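Local coordinates for BrkA translocator (Bordetella pertussis, PDB 3QQ2), which forms the outer-membrane beta-barrel pore that carries the passenger domain of BrkA, a protein that inhibits classical complement activation, to the bacterial surface, at residues A[187-192]-A[217-222]; A[137-142]-A[161-166]; A[241-246]-A[263-268]. The protein carries 1 engineered substitution. All blocks are in the same frame, centred on the assembly; numbering follows the deposited sequence.

Contact 1: A[187-192]-A[217-222]; sequences ATLGRL and TQEFKS
Thr-217 makes the main side-chain polar link to strand 187-192. Its hydroxyl donates to a backbone carbonyl, OG1 lying 2.6 Å from Gly-190 O and 25° out of the carbonyl plane, and it accepts from Arg-191, whose NH1 is 2.8 Å from the same Thr-217 OG1. With OG1 anti to the backbone N (chi1 -158°), the hydroxyl is placed between these two partners. The arginine bends at chi2 and chi3, passes its CD across Thr-217 CB and brings the NH1 edge of the guanidinium to the hydroxyl, which lies somewhat out of its plane (27°).

Backbone pairing is modest. Thr-188 N gives a hydrogen bond of 2.9 Å to Phe-220 O, while that from Gln-218 N to Gly-190 O, at 3.4 Å, is weak.

Carbon-to-carbon packing lies on the same face, made by the aliphatic parts of Glu-219 and Lys-221. Leu-189 and Glu-219 run side by side, Leu-189 CG 3.8 Å from Glu-219 CG, and Ala-187 CB meets Lys-221 CB at 3.8 Å. Along its own strand, Lys-221 NZ bridges weakly to Glu-219 OE1.

The two strands form a hairpin of the translocator barrel, flanked by strands 154-173 and 241-252. Arg-191 also forms a salt bridge with Glu-161 of the former, and at the other end of the segment Ala-187 packs on Trp-165; Thr-217 touches Arg-241 and Glu-243 of the latter.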
# COMPACT_ATOMS: atom_id res chain seq x y z
N ALA A 187 -17.30 5.50 12.92
CA ALA A 187 -17.90 4.54 13.89
C ALA A 187 -18.77 5.07 15.06
O ALA A 187 -18.33 5.94 15.82
CB ALA A 187 -16.81 3.61 14.45
N THR A 188 -19.96 4.50 15.21
CA THR A 188 -20.82 4.69 16.40
C THR A 188 -20.54 3.70 17.55
O THR A 188 -20.21 2.55 17.32
CB THR A 188 -22.31 4.66 16.01
OG1 THR A 188 -22.70 5.95 15.53
CG2 THR A 188 -23.19 4.30 17.21
N LEU A 189 -20.63 4.20 18.79
CA LEU A 189 -20.62 3.39 20.02
C LEU A 189 -21.80 3.72 20.86
O LEU A 189 -22.18 4.90 20.98
CB LEU A 189 -19.37 3.62 20.87
CG LEU A 189 -18.19 2.68 20.65
CD1 LEU A 189 -17.58 2.87 19.25
CD2 LEU A 189 -17.12 2.82 21.75
N GLY A 190 -22.40 2.67 21.42
CA GLY A 190 -23.37 2.74 22.53
C GLY A 190 -22.68 2.17 23.75
O GLY A 190 -21.87 1.24 23.62
N ARG A 191 -22.94 2.72 24.93
CA ARG A 191 -22.44 2.11 26.17
C ARG A 191 -23.36 2.20 27.41
O ARG A 191 -23.78 3.28 27.84
CB ARG A 191 -21.02 2.56 26.48
CG ARG A 191 -20.45 1.93 27.75
CD ARG A 191 -19.06 1.32 27.54
NE ARG A 191 -17.94 2.27 27.44
CZ ARG A 191 -17.60 2.93 26.33
NH1 ARG A 191 -18.30 2.76 25.21
NH2 ARG A 191 -16.56 3.76 26.32
N LEU A 192 -23.66 1.01 27.94
CA LEU A 192 -24.50 0.79 29.12
C LEU A 192 -23.65 0.29 30.27
O LEU A 192 -22.73 -0.51 30.06
CB LEU A 192 -25.56 -0.26 28.80
CG LEU A 192 -26.65 0.12 27.82
CD1 LEU A 192 -27.80 -0.83 28.03
CD2 LEU A 192 -27.13 1.53 28.01
N THR A 217 -20.65 -2.65 26.13
CA THR A 217 -20.48 -1.75 24.99
C THR A 217 -20.32 -2.48 23.67
O THR A 217 -19.76 -3.58 23.60
CB THR A 217 -19.33 -0.75 25.19
OG1 THR A 217 -19.54 0.38 24.34
CG2 THR A 217 -17.97 -1.37 24.88
N GLN A 218 -20.83 -1.85 22.61
CA GLN A 218 -20.73 -2.41 21.28
C GLN A 218 -20.37 -1.33 20.29
O GLN A 218 -20.29 -0.15 20.65
CB GLN A 218 -22.06 -3.07 20.89
CG GLN A 218 -23.26 -2.10 20.85
CD GLN A 218 -24.38 -2.58 19.93
OE1 GLN A 218 -24.89 -1.80 19.11
NE2 GLN A 218 -24.77 -3.86 20.05
N GLU A 219 -20.18 -1.72 19.03
CA GLU A 219 -19.75 -0.82 17.97
C GLU A 219 -20.37 -1.16 16.66
O GLU A 219 -20.04 -2.21 16.14
CB GLU A 219 -18.26 -1.00 17.72
CG GLU A 219 -17.32 -0.50 18.78
CD GLU A 219 -15.98 -0.07 18.19
OE1 GLU A 219 -15.74 -0.34 16.98
OE2 GLU A 219 -15.18 0.53 18.95
N PHE A 220 -21.20 -0.31 16.07
CA PHE A 220 -21.26 -0.38 14.61
C PHE A 220 -20.26 0.58 13.97
O PHE A 220 -20.28 1.78 14.24
CB PHE A 220 -22.66 -0.32 13.99
CG PHE A 220 -22.81 -1.19 12.74
CD1 PHE A 220 -22.87 -2.60 12.83
CD2 PHE A 220 -22.84 -0.60 11.46
CE1 PHE A 220 -22.99 -3.41 11.67
CE2 PHE A 220 -22.97 -1.41 10.29
CZ PHE A 220 -23.04 -2.82 10.41
N LYS A 221 -19.38 0.01 13.15
CA LYS A 221 -18.32 0.72 12.43
C LYS A 221 -18.53 0.54 10.92
O LYS A 221 -18.40 -0.58 10.42
CB LYS A 221 -16.94 0.17 12.85
CG LYS A 221 -15.78 0.45 11.86
CD LYS A 221 -14.38 0.40 12.52
CE LYS A 221 -13.95 -1.02 12.93
NZ LYS A 221 -14.14 -1.26 14.39
N SER A 222 -18.86 1.62 10.21
CA SER A 222 -19.15 1.54 8.77
C SER A 222 -17.89 1.38 7.92
O SER A 222 -17.83 0.50 7.06
CB SER A 222 -19.95 2.76 8.30
OG SER A 222 -21.24 2.76 8.88

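Contact 2: A[137-142]-A[161-166]; sequences GAAWSL and EVMLWR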
# COMPACT_ATOMS: atom_id res chain seq x y z
N GLY A 137 -8.90 13.00 12.78
CA GLY A 137 -10.00 12.41 13.51
C GLY A 137 -10.86 13.41 14.24
O GLY A 137 -10.41 14.48 14.62
N ALA A 138 -12.11 13.05 14.43
CA ALA A 138 -12.96 13.75 15.33
C ALA A 138 -13.69 12.70 16.13
O ALA A 138 -13.92 11.58 15.67
CB ALA A 138 -13.93 14.56 14.56
N ALA A 139 -14.09 13.05 17.34
CA ALA A 139 -14.86 12.15 18.17
C ALA A 139 -15.80 12.99 18.97
O ALA A 139 -15.37 13.93 19.65
CB ALA A 139 -13.94 11.39 19.06
N TRP A 140 -17.08 12.69 18.87
CA TRP A 140 -18.06 13.42 19.63
C TRP A 140 -18.79 12.42 20.49
O TRP A 140 -19.23 11.38 20.01
CB TRP A 140 -19.02 14.16 18.69
CG TRP A 140 -20.28 14.75 19.34
CD1 TRP A 140 -20.44 16.02 19.81
CD2 TRP A 140 -21.56 14.09 19.54
NE1 TRP A 140 -21.72 16.20 20.28
CE2 TRP A 140 -22.42 15.04 20.13
CE3 TRP A 140 -22.04 12.79 19.29
CZ2 TRP A 140 -23.76 14.73 20.48
CZ3 TRP A 140 -23.37 12.49 19.64
CH2 TRP A 140 -24.21 13.46 20.22
N SER A 141 -18.92 12.70 21.77
CA SER A 141 -19.64 11.77 22.62
C SER A 141 -20.58 12.52 23.50
O SER A 141 -20.40 13.70 23.80
CB SER A 141 -18.68 10.99 23.48
OG SER A 141 -18.11 11.88 24.43
N LEU A 142 -21.60 11.80 23.91
CA LEU A 142 -22.63 12.36 24.73
C LEU A 142 -22.95 11.29 25.74
O LEU A 142 -23.13 10.12 25.40
CB LEU A 142 -23.86 12.72 23.90
CG LEU A 142 -25.06 13.43 24.55
CD1 LEU A 142 -25.94 12.41 25.21
CD2 LEU A 142 -24.64 14.55 25.52
N GLU A 161 -23.80 6.17 27.41
CA GLU A 161 -22.85 6.89 26.60
C GLU A 161 -22.95 6.44 25.15
O GLU A 161 -22.66 5.30 24.79
CB GLU A 161 -21.42 6.70 27.14
CG GLU A 161 -20.34 7.53 26.36
CD GLU A 161 -18.88 7.32 26.83
OE1 GLU A 161 -18.41 6.15 26.87
OE2 GLU A 161 -18.21 8.33 27.14
N VAL A 162 -23.40 7.36 24.31
CA VAL A 162 -23.26 7.22 22.86
C VAL A 162 -21.98 7.96 22.41
O VAL A 162 -21.65 9.00 22.94
CB VAL A 162 -24.55 7.69 22.12
CG1 VAL A 162 -25.36 8.62 23.00
CG2 VAL A 162 -24.23 8.35 20.78
N MET A 163 -21.26 7.38 21.46
CA MET A 163 -20.02 7.97 20.97
C MET A 163 -19.97 7.89 19.44
O MET A 163 -20.26 6.84 18.86
CB MET A 163 -18.83 7.26 21.63
CG MET A 163 -17.51 7.33 20.89
SD MET A 163 -16.36 8.47 21.67
CE MET A 163 -14.91 8.21 20.63
N LEU A 164 -19.65 9.00 18.78
CA LEU A 164 -19.49 9.05 17.32
C LEU A 164 -18.08 9.47 17.00
O LEU A 164 -17.56 10.38 17.64
CB LEU A 164 -20.47 10.03 16.66
CG LEU A 164 -22.00 10.05 16.90
CD1 LEU A 164 -22.77 10.79 15.78
CD2 LEU A 164 -22.62 8.65 17.10
N TRP A 165 -17.44 8.82 16.04
CA TRP A 165 -16.18 9.35 15.57
C TRP A 165 -15.82 8.99 14.14
O TRP A 165 -16.24 7.93 13.65
CB TRP A 165 -15.06 8.95 16.51
CG TRP A 165 -14.82 7.54 16.59
CD1 TRP A 165 -15.35 6.69 17.48
CD2 TRP A 165 -13.96 6.77 15.75
NE1 TRP A 165 -14.89 5.42 17.26
CE2 TRP A 165 -14.03 5.44 16.19
CE3 TRP A 165 -13.15 7.07 14.64
CZ2 TRP A 165 -13.31 4.40 15.58
CZ3 TRP A 165 -12.43 6.04 14.03
CH2 TRP A 165 -12.52 4.72 14.50
N ARG A 166 -15.06 9.88 13.50
CA ARG A 166 -14.56 9.63 12.16
C ARG A 166 -13.07 9.78 12.05
O ARG A 166 -12.48 10.67 12.63
CB ARG A 166 -15.25 10.47 11.08
CG ARG A 166 -15.27 9.69 9.73
CD ARG A 166 -15.13 10.51 8.43
NE ARG A 166 -16.41 10.88 7.83
CZ ARG A 166 -16.94 12.11 7.84
NH1 ARG A 166 -16.30 13.13 8.42
NH2 ARG A 166 -18.11 12.32 7.25
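Trp-140 holds its CG anti to the backbone N (chi1 168°), while Leu-164 turns CG beside its own backbone N (chi1 -51°), and the two side chains end up next to each other, pointing the same way. The leucine meets the indole at its edge, near the ring plane, with Leu-164 CG 3.6 Å from Trp-140 CE3. Farther along the six-membered ring, Trp-140 CZ3 looks toward Val-162 CG2 at 4.4 Å, a looser contact that comes at a slant. On the other face of the strands, Met-163 bends at chi2 and runs along the neighbouring strand: its SD sits 3.9 Å from Ser-141 CB and its CE reaches back to Ala-139 CB at 3.7 Å. Trp-165 touches Ala-139 mainly through its CB, because the ring is carried off toward strand 186-201.

This is an antiparallel hairpin in the wall of the autotransporter beta-barrel. Trp-140, Leu-164, Val-162 and Leu-142 present an apolar outer surface, consistent with a lipid-facing belt, and Ala-139, Ser-141, Met-163 and Trp-165 look the other way, into the barrel.

The backbones are zipped by six hydrogen bonds, arranged as reciprocal pairs at Ala-138 with Arg-166, Trp-140 with Leu-164 and Leu-142 with Val-162. In the middle pair Trp-140 N lies 2.7 Å from Leu-164 O, and the return bond from Leu-164 N to Trp-140 O is nearly straight, 173° at the hydrogen. Between the pairs, Ala-139 and Ser-141 make bent CA-H...O contacts with the carbonyl oxygens of Leu-164 and Val-162. Strand 104-120 lies along the far edge of strand 137-142, where Thr-108 hydrogen-bonds Ser-141 O through its OG1, and its side chain also touches Trp-140 and Leu-142.

Contact 3: A[241-246]-A[263-268]; sequences RVELGA and EYAAGD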
# COMPACT_ATOMS: atom_id res chain seq x y z
N ARG A 241 -19.33 -6.54 23.85
CA ARG A 241 -18.48 -6.99 24.98
C ARG A 241 -18.94 -6.46 26.33
O ARG A 241 -19.64 -5.46 26.41
CB ARG A 241 -17.04 -6.54 24.81
CG ARG A 241 -16.84 -5.06 24.85
CD ARG A 241 -15.39 -4.77 24.88
NE ARG A 241 -15.15 -3.44 25.42
CZ ARG A 241 -14.87 -2.37 24.68
NH1 ARG A 241 -14.78 -2.48 23.35
NH2 ARG A 241 -14.68 -1.20 25.30
N VAL A 242 -18.47 -7.13 27.38
CA VAL A 242 -18.86 -6.80 28.75
C VAL A 242 -17.63 -6.40 29.54
O VAL A 242 -16.55 -6.96 29.34
CB VAL A 242 -19.63 -7.97 29.45
CG1 VAL A 242 -18.73 -9.17 29.72
CG2 VAL A 242 -20.29 -7.49 30.73
N GLU A 243 -17.81 -5.42 30.41
CA GLU A 243 -16.70 -4.88 31.19
C GLU A 243 -16.96 -4.78 32.70
O GLU A 243 -18.07 -4.43 33.16
CB GLU A 243 -16.17 -3.57 30.58
CG GLU A 243 -17.20 -2.46 30.42
CD GLU A 243 -17.21 -1.80 29.05
OE1 GLU A 243 -16.13 -1.56 28.46
OE2 GLU A 243 -18.32 -1.50 28.57
N LEU A 244 -15.91 -5.14 33.44
CA LEU A 244 -15.89 -5.23 34.90
C LEU A 244 -14.66 -4.50 35.40
O LEU A 244 -13.55 -4.73 34.92
CB LEU A 244 -15.79 -6.68 35.36
CG LEU A 244 -17.04 -7.55 35.42
CD1 LEU A 244 -18.10 -6.93 36.33
CD2 LEU A 244 -17.60 -7.80 34.03
N GLY A 245 -14.87 -3.63 36.38
CA GLY A 245 -13.78 -2.84 36.91
C GLY A 245 -14.15 -2.22 38.23
O GLY A 245 -15.27 -2.41 38.72
N ALA A 246 -13.22 -1.48 38.80
CA ALA A 246 -13.40 -0.87 40.10
C ALA A 246 -12.56 0.39 40.13
O ALA A 246 -11.50 0.44 39.50
CB ALA A 246 -12.94 -1.81 41.17
N GLU A 263 -10.14 -1.44 34.70
CA GLU A 263 -11.20 -2.07 33.92
C GLU A 263 -10.69 -3.26 33.10
O GLU A 263 -9.58 -3.22 32.56
CB GLU A 263 -11.90 -1.07 33.02
CG GLU A 263 -13.32 -1.45 32.73
CD GLU A 263 -14.10 -0.41 31.91
OE1 GLU A 263 -14.85 0.39 32.52
OE2 GLU A 263 -13.97 -0.41 30.66
N TYR A 264 -11.51 -4.31 33.07
CA TYR A 264 -11.28 -5.50 32.26
C TYR A 264 -12.52 -5.77 31.41
O TYR A 264 -13.65 -5.57 31.88
CB TYR A 264 -10.99 -6.71 33.16
CG TYR A 264 -10.98 -8.02 32.41
CD1 TYR A 264 -11.69 -9.14 32.87
CD2 TYR A 264 -10.26 -8.15 31.21
CE1 TYR A 264 -11.66 -10.37 32.14
CE2 TYR A 264 -10.24 -9.35 30.48
CZ TYR A 264 -10.93 -10.45 30.95
OH TYR A 264 -10.86 -11.59 30.19
N ALA A 265 -12.33 -6.19 30.16
CA ALA A 265 -13.44 -6.52 29.26
C ALA A 265 -13.19 -7.74 28.36
O ALA A 265 -12.10 -7.92 27.81
CB ALA A 265 -13.82 -5.34 28.42
N ALA A 266 -14.22 -8.57 28.23
CA ALA A 266 -14.19 -9.65 27.28
C ALA A 266 -15.40 -9.54 26.37
O ALA A 266 -16.47 -9.10 26.79
CB ALA A 266 -14.18 -10.95 28.00
N GLY A 267 -15.21 -9.92 25.11
CA GLY A 267 -16.23 -9.74 24.08
C GLY A 267 -15.95 -10.54 22.82
O GLY A 267 -15.03 -11.35 22.81
N ASP A 268 -16.75 -10.30 21.78
CA ASP A 268 -16.68 -10.99 20.47
C ASP A 268 -15.30 -10.89 19.87
O ASP A 268 -14.47 -11.79 20.03
CB ASP A 268 -17.64 -10.36 19.47
CG ASP A 268 -19.04 -10.26 19.98
OD1 ASP A 268 -19.59 -9.13 20.03
OD2 ASP A 268 -19.60 -11.33 20.34
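Val-242 pairs with Ala-266 and Leu-244 with Tyr-264 across two antiparallel strands set at 163°, each pair closed by two backbone hydrogen bonds, such as Val-242 N to Ala-266 O at 2.9 Å and Leu-244 N to Tyr-264 O at 2.8 Å. Between these pairs Glu-243 faces Ala-265, and their CB atoms are 3.6 Å apart.

The striking feature is the meeting of two acids. Glu-243 turns its CG between the backbone N and the carbonyl carbon (chi1 57°) and then bends at chi2, while Glu-263 comes across extended. The carboxylate planes are 50° apart, with Glu-243 OE1 3.3 Å from Glu-263 OE2. Two like charges this close would be expected to repel if both are ionised, but arginines lie near both: Arg-241 NH2 makes a weak salt bridge of 3.5 Å to Glu-243 OE1, Arg-213 binds Glu-263 OE1, and Arg-191 adds a long, weak ion pair to Glu-243. They probably offset part of the repulsion.

Arg-241 runs extended from CG to NE past the small side chain of Ala-265, its NE 3.8 Å from Ala-265 CB. On the other face Val-242, Leu-244, Tyr-264 and Ala-266 point outward. Charged groups toward the lumen and apolar or aromatic ones outside fit the two-sided wall of a transmembrane beta-barrel with a hydrophilic pore.

All three contacts are surface contacts in the barrel wall, each joining the two strands of a hairpin. Contacts 1 and 2 are direct neighbours: Leu-189 N and Ala-187 N probably hydrogen-bond Met-163 O and Trp-165 O, and Thr-188 packs on Leu-164. Contact 3 adjoins contact 1 on its other side through a probable bond from Thr-217 N to Arg-241 O, and stays about 8 Å from contact 2 at the nearest atoms. Chemistry shifts around the wall. Contact 2 has the fullest backbone ladder and mostly apolar packing, contact 1 adds a threonine-arginine link to a sparser set of backbone bonds, and contact 3 brings two acids together on its lumen side, where contact 1 has mixed charges.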